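Local atomic coordinates of peptidase, C14 family (Geobacter sulfurreducens PCA, PDB entry 3BIJ), a protein that probably acts as a cysteine endopeptidase of the caspase-like C14 family, although its substrate and biological role have not been established. Residues T52-T56 against R57-I61; G108-I111 against D112-Y116; Y116-L119 against G120-A123; Y183-I186 against Q187-K191; G221-T224 against G225-R229. All coordinates share one frame; numbering follows the deposited sequence.

Contact 1: T52-T56 against R57-I61; sequences TKAAT and RAKVI
Thr-56 and Lys-59 meet where the chain enters helix 57-70, and the hydrogen bonds there follow the textbook scheme for an N-cap. Thr-56 OG1 accepts from Lys-59 N at 3.2 Å, an almost straight bond with 167° at the hydrogen. The hydroxyl can do this because it lies between its own N and carbonyl carbon (chi1 72°), turned over the first helical turn. Thr-56 O takes the first regular helical bond, from Val-60 N at 3.0 Å. The hydroxyl thus serves an amide without a preceding helical carbonyl, whereas the carbonyl bond is main-chain only. The cap closes a loop after strand 46-51, and Ala-55 forms the centre of an inverse gamma turn in it; such a strand-loop-helix step belongs to the alpha/beta architecture of the caspase fold.

Van der Waals contacts fill in around the cap. The extended chain of Lys-59 runs back over the loop, with its CD 3.2 Å from Ala-54 O and its CG 3.6 Å from Thr-56 OG1. Val-60 CG2 approaches Ala-55 C at 4.2 Å. As for charge, Arg-57 turns from the loop and forms a salt bridge through NH2 with Glu-114.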
# COMPACT_ATOMS: atom_id res chain seq x y z
N THR A 52 24.39 0.80 -28.01
CA THR A 52 25.24 0.24 -26.97
C THR A 52 26.73 0.12 -27.32
O THR A 52 27.47 1.10 -27.22
CB THR A 52 24.71 -1.13 -26.51
OG1 THR A 52 24.88 -2.08 -27.55
CG2 THR A 52 23.23 -1.03 -26.18
N LYS A 53 27.17 -1.06 -27.75
CA LYS A 53 28.58 -1.27 -28.09
C LYS A 53 29.17 -0.18 -28.95
O LYS A 53 30.35 0.13 -28.85
CB LYS A 53 28.77 -2.61 -28.81
CG LYS A 53 28.74 -3.80 -27.90
CD LYS A 53 29.32 -5.02 -28.59
CE LYS A 53 29.54 -6.16 -27.61
NZ LYS A 53 30.24 -7.30 -28.27
N ALA A 54 28.33 0.39 -29.81
CA ALA A 54 28.76 1.44 -30.71
C ALA A 54 28.82 2.81 -30.01
O ALA A 54 29.54 3.70 -30.46
CB ALA A 54 27.81 1.50 -31.91
N ALA A 55 28.08 2.98 -28.92
CA ALA A 55 28.07 4.26 -28.21
C ALA A 55 29.21 4.38 -27.22
O ALA A 55 28.99 4.36 -26.01
CB ALA A 55 26.73 4.46 -27.51
N THR A 56 30.43 4.52 -27.72
CA THR A 56 31.59 4.64 -26.85
C THR A 56 32.01 6.09 -26.66
O THR A 56 31.55 6.97 -27.37
CB THR A 56 32.78 3.90 -27.43
OG1 THR A 56 33.27 4.62 -28.57
CG2 THR A 56 32.37 2.51 -27.87
N ARG A 57 32.90 6.33 -25.69
CA ARG A 57 33.39 7.67 -25.45
C ARG A 57 33.98 8.23 -26.74
O ARG A 57 33.56 9.28 -27.22
CB ARG A 57 34.46 7.67 -24.35
CG ARG A 57 33.94 7.59 -22.92
CD ARG A 57 35.10 7.55 -21.92
NE ARG A 57 35.99 8.68 -22.12
CZ ARG A 57 35.70 9.92 -21.77
NH1 ARG A 57 34.54 10.19 -21.18
NH2 ARG A 57 36.55 10.91 -22.03
N ALA A 58 34.94 7.51 -27.32
CA ALA A 58 35.59 7.96 -28.56
C ALA A 58 34.62 8.34 -29.67
O ALA A 58 34.67 9.46 -30.18
CB ALA A 58 36.55 6.89 -29.05
N LYS A 59 33.74 7.41 -30.05
CA LYS A 59 32.76 7.66 -31.12
C LYS A 59 31.80 8.81 -30.87
O LYS A 59 31.55 9.62 -31.76
CB LYS A 59 31.96 6.39 -31.42
CG LYS A 59 32.75 5.29 -32.09
CD LYS A 59 31.82 4.19 -32.60
CE LYS A 59 32.60 3.00 -33.16
NZ LYS A 59 31.72 1.87 -33.56
N VAL A 60 31.24 8.88 -29.66
CA VAL A 60 30.32 9.95 -29.30
C VAL A 60 31.03 11.31 -29.34
O VAL A 60 30.52 12.25 -29.94
CB VAL A 60 29.72 9.74 -27.88
CG1 VAL A 60 28.95 10.97 -27.45
CG2 VAL A 60 28.80 8.52 -27.88
N ILE A 61 32.20 11.40 -28.72
CA ILE A 61 32.96 12.65 -28.69
C ILE A 61 33.31 13.10 -30.09
O ILE A 61 33.17 14.27 -30.44
CB ILE A 61 34.24 12.50 -27.87
CG1 ILE A 61 33.88 12.26 -26.40
CG2 ILE A 61 35.11 13.74 -27.99
CD1 ILE A 61 35.05 11.83 -25.54

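Contact 2: G108-I111 against D112-Y116; sequences GELI and DDELY
Glu-114 reaches back from the first turn of helix 112-119 to the strand that precedes it, and its OE2 accepts from Ile-111 N at 2.9 Å. The amide meets OE2 on its anti side, close to the carboxylate plane (15° out of it). Packing is tight here. Leu-110 CD1 presses on Glu-114 CB at 3.6 Å, while Ile-111 CD1 lies 3.4 Å from Glu-114 OE2, and both side chains cross that of the glutamate obliquely. With CG anti to its carbonyl carbon (chi1 -51°) and the chain extended beyond it, Glu-114 is directed toward the strand. The other oxygen, OE1, is taken by Arg-57, which fixes the rotation of the carboxylate and probably helps to stabilise its negative charge.

Ile-111 holds the N-cap position, and a side chain three residues on that bonds its amide is the N3 half of a capping box; isoleucine cannot supply the reciprocal half. The motif joins strand 109-111, antiparallel to strand 99-104, to the helix at 65° between their directions. Ile-111 O takes two weak bonds, from Glu-114 N at 2.7 Å and from Leu-115 N at 3.3 Å.

Away from the glutamate the contact is sparser. Asp-112, partly exposed, leads away from the strand and touches it chiefly through one close approach, OD2 to Ile-111 CG2 at 3.2 Å. The side chain of Leu-115, though buried, is only loosely engaged, its CB coming to 4.3 Å from Leu-110 CD2.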
# COMPACT_ATOMS: atom_id res chain seq x y z
N GLY A 108 32.72 3.89 -21.01
CA GLY A 108 32.90 4.42 -19.67
C GLY A 108 31.97 5.62 -19.51
O GLY A 108 31.05 5.81 -20.32
N GLU A 109 32.20 6.44 -18.50
CA GLU A 109 31.33 7.59 -18.28
C GLU A 109 31.81 8.88 -18.93
O GLU A 109 33.00 9.16 -18.96
CB GLU A 109 31.13 7.83 -16.78
CG GLU A 109 30.58 6.63 -16.06
CD GLU A 109 30.55 6.81 -14.57
OE1 GLU A 109 29.79 7.67 -14.09
OE2 GLU A 109 31.29 6.08 -13.87
N LEU A 110 30.87 9.65 -19.45
CA LEU A 110 31.19 10.91 -20.08
C LEU A 110 30.74 11.95 -19.08
O LEU A 110 29.55 12.11 -18.86
CB LEU A 110 30.40 11.05 -21.38
CG LEU A 110 30.58 12.34 -22.18
CD1 LEU A 110 32.00 12.42 -22.73
CD2 LEU A 110 29.58 12.38 -23.30
N ILE A 111 31.69 12.65 -18.46
CA ILE A 111 31.36 13.67 -17.47
C ILE A 111 30.56 14.80 -18.10
O ILE A 111 30.89 15.27 -19.19
CB ILE A 111 32.62 14.28 -16.80
CG1 ILE A 111 33.24 13.27 -15.84
CG2 ILE A 111 32.24 15.51 -15.99
CD1 ILE A 111 33.73 11.99 -16.49
N ASP A 112 29.52 15.25 -17.40
CA ASP A 112 28.69 16.33 -17.92
C ASP A 112 29.49 17.50 -18.47
O ASP A 112 29.08 18.15 -19.43
CB ASP A 112 27.71 16.82 -16.84
CG ASP A 112 28.40 17.29 -15.57
OD1 ASP A 112 27.69 17.58 -14.58
OD2 ASP A 112 29.65 17.36 -15.56
N ASP A 113 30.64 17.77 -17.88
CA ASP A 113 31.47 18.86 -18.36
C ASP A 113 32.02 18.59 -19.75
O ASP A 113 32.11 19.49 -20.57
CB ASP A 113 32.61 19.12 -17.38
CG ASP A 113 32.17 19.96 -16.19
OD1 ASP A 113 32.64 19.71 -15.05
OD2 ASP A 113 31.35 20.88 -16.40
N GLU A 114 32.38 17.34 -20.02
CA GLU A 114 32.90 17.00 -21.34
C GLU A 114 31.83 17.24 -22.40
O GLU A 114 32.14 17.72 -23.49
CB GLU A 114 33.33 15.53 -21.38
CG GLU A 114 34.25 15.10 -20.25
CD GLU A 114 34.77 13.68 -20.42
OE1 GLU A 114 35.70 13.48 -21.23
OE2 GLU A 114 34.23 12.76 -19.76
N LEU A 115 30.58 16.90 -22.09
CA LEU A 115 29.47 17.10 -23.01
C LEU A 115 29.18 18.58 -23.17
O LEU A 115 29.03 19.09 -24.28
CB LEU A 115 28.22 16.39 -22.49
CG LEU A 115 26.94 16.62 -23.29
CD1 LEU A 115 27.10 16.09 -24.70
CD2 LEU A 115 25.77 15.95 -22.58
N TYR A 116 29.10 19.28 -22.04
CA TYR A 116 28.84 20.70 -22.06
C TYR A 116 29.89 21.41 -22.90
O TYR A 116 29.55 22.27 -23.71
CB TYR A 116 28.83 21.26 -20.63
CG TYR A 116 27.64 20.82 -19.81
CD1 TYR A 116 27.65 20.93 -18.42
CD2 TYR A 116 26.51 20.28 -20.43
CE1 TYR A 116 26.56 20.50 -17.65
CE2 TYR A 116 25.42 19.86 -19.69
CZ TYR A 116 25.45 19.97 -18.30
OH TYR A 116 24.37 19.52 -17.57

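Contact 3: Y116-L119 against G120-A123; sequences YALL and GKFA
Lys-121 N donates to Leu-118 O at 3.0 Å where the backbone leaves helix 112-119 and turns through a type I beta turn from Leu-119 to Phe-122. The angle at the hydrogen is 158°, yet the donor stands well above the carbonyl plane, 62° out of it. Gly-120 N is held less firmly, sharing weak bonds between Tyr-116 O and Ala-117 O at 3.1 and 3.0 Å. Regular helical bonding is thus giving way to shorter-range links.

Of the side chains, Phe-122 folds back over this end. Its ring edge meets the backbone, with CD1 3.3 Å from Leu-119 O, near the ring plane. Separately, Phe-122 CE1 makes an apolar contact with Leu-119 CD2 at 4.2 Å. CG lies anti to the carbonyl carbon (chi1 -75°), which directs the ring back toward the helix; the ring also stacks with Phe-77 of strand 76-89. Replacing it with alanine would probably open a gap beside Leu-119 and leave the Phe-77 ring without its stacking mate. Lys-121 lies along the outer surface, its extended chain crossing Leu-118, with NZ 4.1 Å from Leu-118 CD1.

The turn leads into strand 127-133, whose Val-128 touches both Leu-119 and Phe-122. Helix 57-70 packs alongside, meeting Leu-118 and Phe-122 through Ile-64, Phe-122 through Ala-67 and Lys-121 through Ala-68.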
# COMPACT_ATOMS: atom_id res chain seq x y z
N TYR A 116 29.10 19.28 -22.04
CA TYR A 116 28.84 20.70 -22.06
C TYR A 116 29.89 21.41 -22.90
O TYR A 116 29.55 22.27 -23.71
CB TYR A 116 28.83 21.26 -20.63
CG TYR A 116 27.64 20.82 -19.81
CD1 TYR A 116 27.65 20.93 -18.42
CD2 TYR A 116 26.51 20.28 -20.43
CE1 TYR A 116 26.56 20.50 -17.65
CE2 TYR A 116 25.42 19.86 -19.69
CZ TYR A 116 25.45 19.97 -18.30
OH TYR A 116 24.37 19.52 -17.57
N ALA A 117 31.15 21.04 -22.74
CA ALA A 117 32.23 21.67 -23.50
C ALA A 117 32.06 21.40 -24.99
O ALA A 117 32.27 22.28 -25.83
CB ALA A 117 33.59 21.18 -23.04
N LEU A 118 31.69 20.17 -25.32
CA LEU A 118 31.48 19.78 -26.71
C LEU A 118 30.37 20.65 -27.32
O LEU A 118 30.50 21.13 -28.46
CB LEU A 118 31.12 18.30 -26.81
CG LEU A 118 32.22 17.31 -27.23
CD1 LEU A 118 33.53 17.66 -26.58
CD2 LEU A 118 31.80 15.91 -26.84
N LEU A 119 29.30 20.86 -26.57
CA LEU A 119 28.20 21.68 -27.07
C LEU A 119 28.65 23.12 -27.27
O LEU A 119 28.06 23.85 -28.08
CB LEU A 119 27.02 21.63 -26.10
CG LEU A 119 26.37 20.26 -25.91
CD1 LEU A 119 25.23 20.38 -24.93
CD2 LEU A 119 25.87 19.72 -27.24
N GLY A 120 29.68 23.53 -26.54
CA GLY A 120 30.19 24.88 -26.64
C GLY A 120 31.05 25.11 -27.86
O GLY A 120 31.46 26.23 -28.15
N LYS A 121 31.32 24.03 -28.60
CA LYS A 121 32.15 24.14 -29.80
C LYS A 121 31.33 24.43 -31.06
O LYS A 121 31.89 24.52 -32.16
CB LYS A 121 32.95 22.85 -30.01
CG LYS A 121 34.08 22.65 -29.02
CD LYS A 121 34.79 21.35 -29.27
CE LYS A 121 35.86 21.12 -28.22
NZ LYS A 121 36.54 19.79 -28.36
N PHE A 122 30.02 24.57 -30.91
CA PHE A 122 29.15 24.85 -32.05
C PHE A 122 29.13 26.33 -32.40
O PHE A 122 29.39 27.18 -31.55
CB PHE A 122 27.72 24.37 -31.77
CG PHE A 122 27.54 22.87 -31.86
CD1 PHE A 122 27.90 22.05 -30.80
CD2 PHE A 122 27.05 22.29 -33.03
CE1 PHE A 122 27.77 20.66 -30.91
CE2 PHE A 122 26.92 20.90 -33.14
CZ PHE A 122 27.28 20.10 -32.08
N ALA A 123 28.81 26.62 -33.66
CA ALA A 123 28.75 27.98 -34.18
C ALA A 123 27.83 28.88 -33.35
O ALA A 123 27.23 28.43 -32.38
CB ALA A 123 28.26 27.96 -35.62

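Contact 4: Y183-I186 against Q187-K191; sequences YDTI and QQKTK
Ile-186 and Thr-190 lie side by side and point the same way, their CG2 methyls 4.0 Å apart. The threonine also turns its hydroxyl onto the backbone: OG1 donates to Ile-186 O at 2.7 Å. It can do so because OG1 sits between its own N and carbonyl carbon (chi1 56°), which leaves CG2 for the isoleucine. Ile-186 O is gripped twice, since Lys-189 N also donates to it, at 3.2 Å, and the two donors come from opposite faces of the carbonyl plane. Neither uses the in-plane lone-pair direction; the amide stands 68° out of the plane and the hydroxyl 36°. Putting alanine at Thr-190 would probably cost Ile-186 O its hydroxyl donor and open a gap beside the isoleucine CG2.

On the outer side, Thr-185 and Lys-189 cross each other at a slant, CG2 to CD at 3.9 Å. The first torsion of Lys-189 sets its CG 3.2 Å from Thr-185 O, and the chain bends farther out. Gln-187 sits one turn beyond Tyr-183, with its N bonded to Tyr-183 O at 2.8 Å, whereas the tyrosine hydroxyl bonds Glu-109 N outside the helix. Ile-186 meets Ile-111 and Glu-114, of strand 109-111 and helix 112-119 respectively.

Early on, the bonding is the regular i to i+4 kind, as at Gln-187; farther along, Gln-188 and Lys-189 bond the carbonyls three residues back more soundly than those four back, where the bonds are weak. Such tightening toward 3-10 geometry is characteristic of a helix's last turn, to which the threonine hydroxyl adds a bond common in helices generally.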
# COMPACT_ATOMS: atom_id res chain seq x y z
N TYR A 183 39.36 8.20 -14.37
CA TYR A 183 38.46 9.32 -14.11
C TYR A 183 39.16 10.51 -13.48
O TYR A 183 38.77 11.66 -13.71
CB TYR A 183 37.29 8.86 -13.23
CG TYR A 183 36.31 8.01 -14.00
CD1 TYR A 183 35.55 8.57 -15.02
CD2 TYR A 183 36.21 6.63 -13.78
CE1 TYR A 183 34.73 7.79 -15.81
CE2 TYR A 183 35.39 5.84 -14.58
CZ TYR A 183 34.65 6.43 -15.59
OH TYR A 183 33.84 5.67 -16.40
N ASP A 184 40.19 10.26 -12.69
CA ASP A 184 40.89 11.37 -12.07
C ASP A 184 41.56 12.20 -13.16
O ASP A 184 41.61 13.43 -13.06
CB ASP A 184 41.93 10.87 -11.07
CG ASP A 184 41.30 10.35 -9.79
OD1 ASP A 184 40.38 11.04 -9.27
OD2 ASP A 184 41.70 9.28 -9.30
N THR A 185 42.06 11.55 -14.19
CA THR A 185 42.71 12.27 -15.28
C THR A 185 41.68 13.12 -16.01
O THR A 185 41.91 14.29 -16.28
CB THR A 185 43.35 11.31 -16.28
OG1 THR A 185 44.43 10.62 -15.64
CG2 THR A 185 43.89 12.07 -17.48
N ILE A 186 40.54 12.51 -16.33
CA ILE A 186 39.47 13.19 -17.02
C ILE A 186 39.01 14.40 -16.22
O ILE A 186 38.86 15.50 -16.75
CB ILE A 186 38.27 12.25 -17.22
CG1 ILE A 186 38.68 11.09 -18.13
CG2 ILE A 186 37.09 13.01 -17.80
CD1 ILE A 186 37.60 10.06 -18.34
N GLN A 187 38.79 14.18 -14.92
CA GLN A 187 38.32 15.22 -14.02
C GLN A 187 39.26 16.42 -13.93
O GLN A 187 38.83 17.54 -13.63
CB GLN A 187 38.08 14.63 -12.63
CG GLN A 187 36.98 15.31 -11.80
CD GLN A 187 35.58 15.03 -12.34
OE1 GLN A 187 35.08 15.71 -13.25
NE2 GLN A 187 34.94 14.01 -11.78
N GLN A 188 40.55 16.19 -14.19
CA GLN A 188 41.57 17.25 -14.11
C GLN A 188 41.89 17.94 -15.44
O GLN A 188 42.46 19.03 -15.45
CB GLN A 188 42.87 16.70 -13.52
CG GLN A 188 42.80 16.42 -12.04
CD GLN A 188 42.70 17.69 -11.22
OE1 GLN A 188 41.88 18.57 -11.50
NE2 GLN A 188 43.53 17.80 -10.18
N LYS A 189 41.53 17.29 -16.54
CA LYS A 189 41.77 17.85 -17.87
C LYS A 189 40.48 18.39 -18.49
O LYS A 189 40.45 18.75 -19.67
CB LYS A 189 42.41 16.79 -18.78
CG LYS A 189 41.49 15.64 -19.16
CD LYS A 189 42.22 14.55 -19.93
CE LYS A 189 42.82 15.07 -21.22
NZ LYS A 189 43.68 14.04 -21.86
N THR A 190 39.40 18.42 -17.71
CA THR A 190 38.13 18.94 -18.19
C THR A 190 37.66 20.07 -17.29
O THR A 190 36.98 19.86 -16.29
CB THR A 190 37.01 17.84 -18.24
OG1 THR A 190 36.86 17.24 -16.94
CG2 THR A 190 37.36 16.76 -19.25
N LYS A 191 38.04 21.29 -17.67
CA LYS A 191 37.66 22.48 -16.91
C LYS A 191 36.16 22.67 -17.07
O LYS A 191 35.60 22.42 -18.14
CB LYS A 191 38.41 23.72 -17.45
CG LYS A 191 38.84 24.75 -16.39
CD LYS A 191 39.96 24.21 -15.48
CE LYS A 191 40.53 25.30 -14.56
NZ LYS A 191 39.54 25.82 -13.56

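Contact 5: G221-T224 against G225-R229; sequences GAFT and GQLLR
Gly-221 O accepts from Gly-225 N at 2.8 Å, with 159° at the hydrogen, and this bond opens helix 222-231. Gly-221 is the N-cap residue; having no side chain, it cannot cap the helix with one, and its own N is instead bonded to Asp-32 OD2. The next turn repeats the pattern: Leu-227 N to Phe-223 O at 2.8 Å and Leu-228 N to Thr-224 O at 2.9 Å, the latter nearly straight at 170°.

Four residues apart on the helix, Phe-223 and Leu-227 form the apolar ridge. Phe-223 CZ meets Leu-227 CD1 at 3.8 Å, the methyl approaching obliquely. Both CG atoms lie anti to their backbone N (chi1 166° for the phenylalanine), which brings the tip of the ring back to the leucine. Together they press on Phe-131 of strand 127-133 and Ile-247 of helix 240-250, as befits a helix packed on the central sheet of a caspase-like alpha/beta fold.

Another face carries Thr-224 and Leu-228. Leu-228 CG lies 3.3 Å from Thr-224 O, and its CD1 is 4.2 Å from Thr-224 CG2. The threonine hydroxyl turns elsewhere, bonding Asp-133 at the end of the strand. Beyond these contacts, Arg-229 NH2 makes a salt bridge with Asp-97 of the second subunit, while Leu-228 packs on Arg-177 of that same neighbouring subunit.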
# COMPACT_ATOMS: atom_id res chain seq x y z
N GLY A 221 11.50 4.44 -23.38
CA GLY A 221 11.43 5.16 -22.13
C GLY A 221 10.06 5.75 -21.88
O GLY A 221 9.29 5.97 -22.82
N ALA A 222 9.73 6.00 -20.63
CA ALA A 222 8.44 6.58 -20.32
C ALA A 222 8.34 7.91 -21.07
O ALA A 222 7.35 8.19 -21.73
CB ALA A 222 8.30 6.80 -18.81
N PHE A 223 9.38 8.73 -20.96
CA PHE A 223 9.40 10.03 -21.62
C PHE A 223 9.31 9.89 -23.15
O PHE A 223 8.42 10.45 -23.79
CB PHE A 223 10.68 10.80 -21.24
CG PHE A 223 10.96 11.99 -22.13
CD1 PHE A 223 9.97 12.95 -22.37
CD2 PHE A 223 12.20 12.14 -22.72
CE1 PHE A 223 10.23 14.05 -23.20
CE2 PHE A 223 12.47 13.23 -23.55
CZ PHE A 223 11.49 14.18 -23.79
N THR A 224 10.23 9.13 -23.73
CA THR A 224 10.25 8.94 -25.17
C THR A 224 8.90 8.41 -25.70
O THR A 224 8.40 8.85 -26.74
CB THR A 224 11.38 7.97 -25.60
OG1 THR A 224 12.64 8.47 -25.12
CG2 THR A 224 11.43 7.85 -27.11
N GLY A 225 8.32 7.47 -24.97
CA GLY A 225 7.05 6.91 -25.38
C GLY A 225 5.98 7.99 -25.51
O GLY A 225 5.22 7.99 -26.48
N GLN A 226 5.92 8.90 -24.55
CA GLN A 226 4.93 9.96 -24.62
C GLN A 226 5.33 11.02 -25.64
O GLN A 226 4.46 11.70 -26.21
CB GLN A 226 4.72 10.60 -23.26
CG GLN A 226 4.10 9.64 -22.29
CD GLN A 226 2.79 9.07 -22.81
OE1 GLN A 226 2.52 7.88 -22.65
NE2 GLN A 226 1.98 9.92 -23.42
N LEU A 227 6.63 11.17 -25.88
CA LEU A 227 7.07 12.13 -26.88
C LEU A 227 6.50 11.63 -28.21
O LEU A 227 5.87 12.38 -28.95
CB LEU A 227 8.61 12.21 -26.91
CG LEU A 227 9.33 13.15 -27.90
CD1 LEU A 227 10.80 13.38 -27.48
CD2 LEU A 227 9.27 12.54 -29.28
N LEU A 228 6.70 10.35 -28.51
CA LEU A 228 6.18 9.78 -29.75
C LEU A 228 4.65 9.85 -29.82
O LEU A 228 4.07 10.02 -30.90
CB LEU A 228 6.63 8.33 -29.91
CG LEU A 228 8.14 8.16 -29.96
CD1 LEU A 228 8.51 6.68 -29.90
CD2 LEU A 228 8.66 8.81 -31.20
N ARG A 229 3.99 9.71 -28.69
CA ARG A 229 2.53 9.76 -28.71
C ARG A 229 1.95 11.14 -29.05
O ARG A 229 0.96 11.22 -29.77
CB ARG A 229 1.97 9.23 -27.38
CG ARG A 229 0.45 9.39 -27.25
CD ARG A 229 -0.24 8.20 -26.58
NE ARG A 229 -0.55 7.16 -27.54
CZ ARG A 229 -1.56 6.31 -27.42
NH1 ARG A 229 -1.78 5.37 -28.33
NH2 ARG A 229 -2.38 6.40 -26.38

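Contacts 1, 2 and 4 form one connected cluster. Contact 1 meets contact 2 through the salt bridge of Arg-57 NH2 with Glu-114 OE1 at 2.8 Å, and contact 4 meets contact 2 through a probable hydrogen bond from Glu-109 N to Tyr-183 OH at 2.8 Å. Contact 3 continues helix 112-119, sharing Tyr-116 with contact 2, and reaches contact 1 where Leu-118 CD2 packs on Ile-61 CA. Contact 5 stands apart, its centre about 34 Å from that of contact 4, on the opposite side of the chain's centre. In clan CD peptidases the catalytic cysteine follows a central parallel strand, probably corresponding to 127-133 here, whose Asp-133 binds Thr-224 of contact 5.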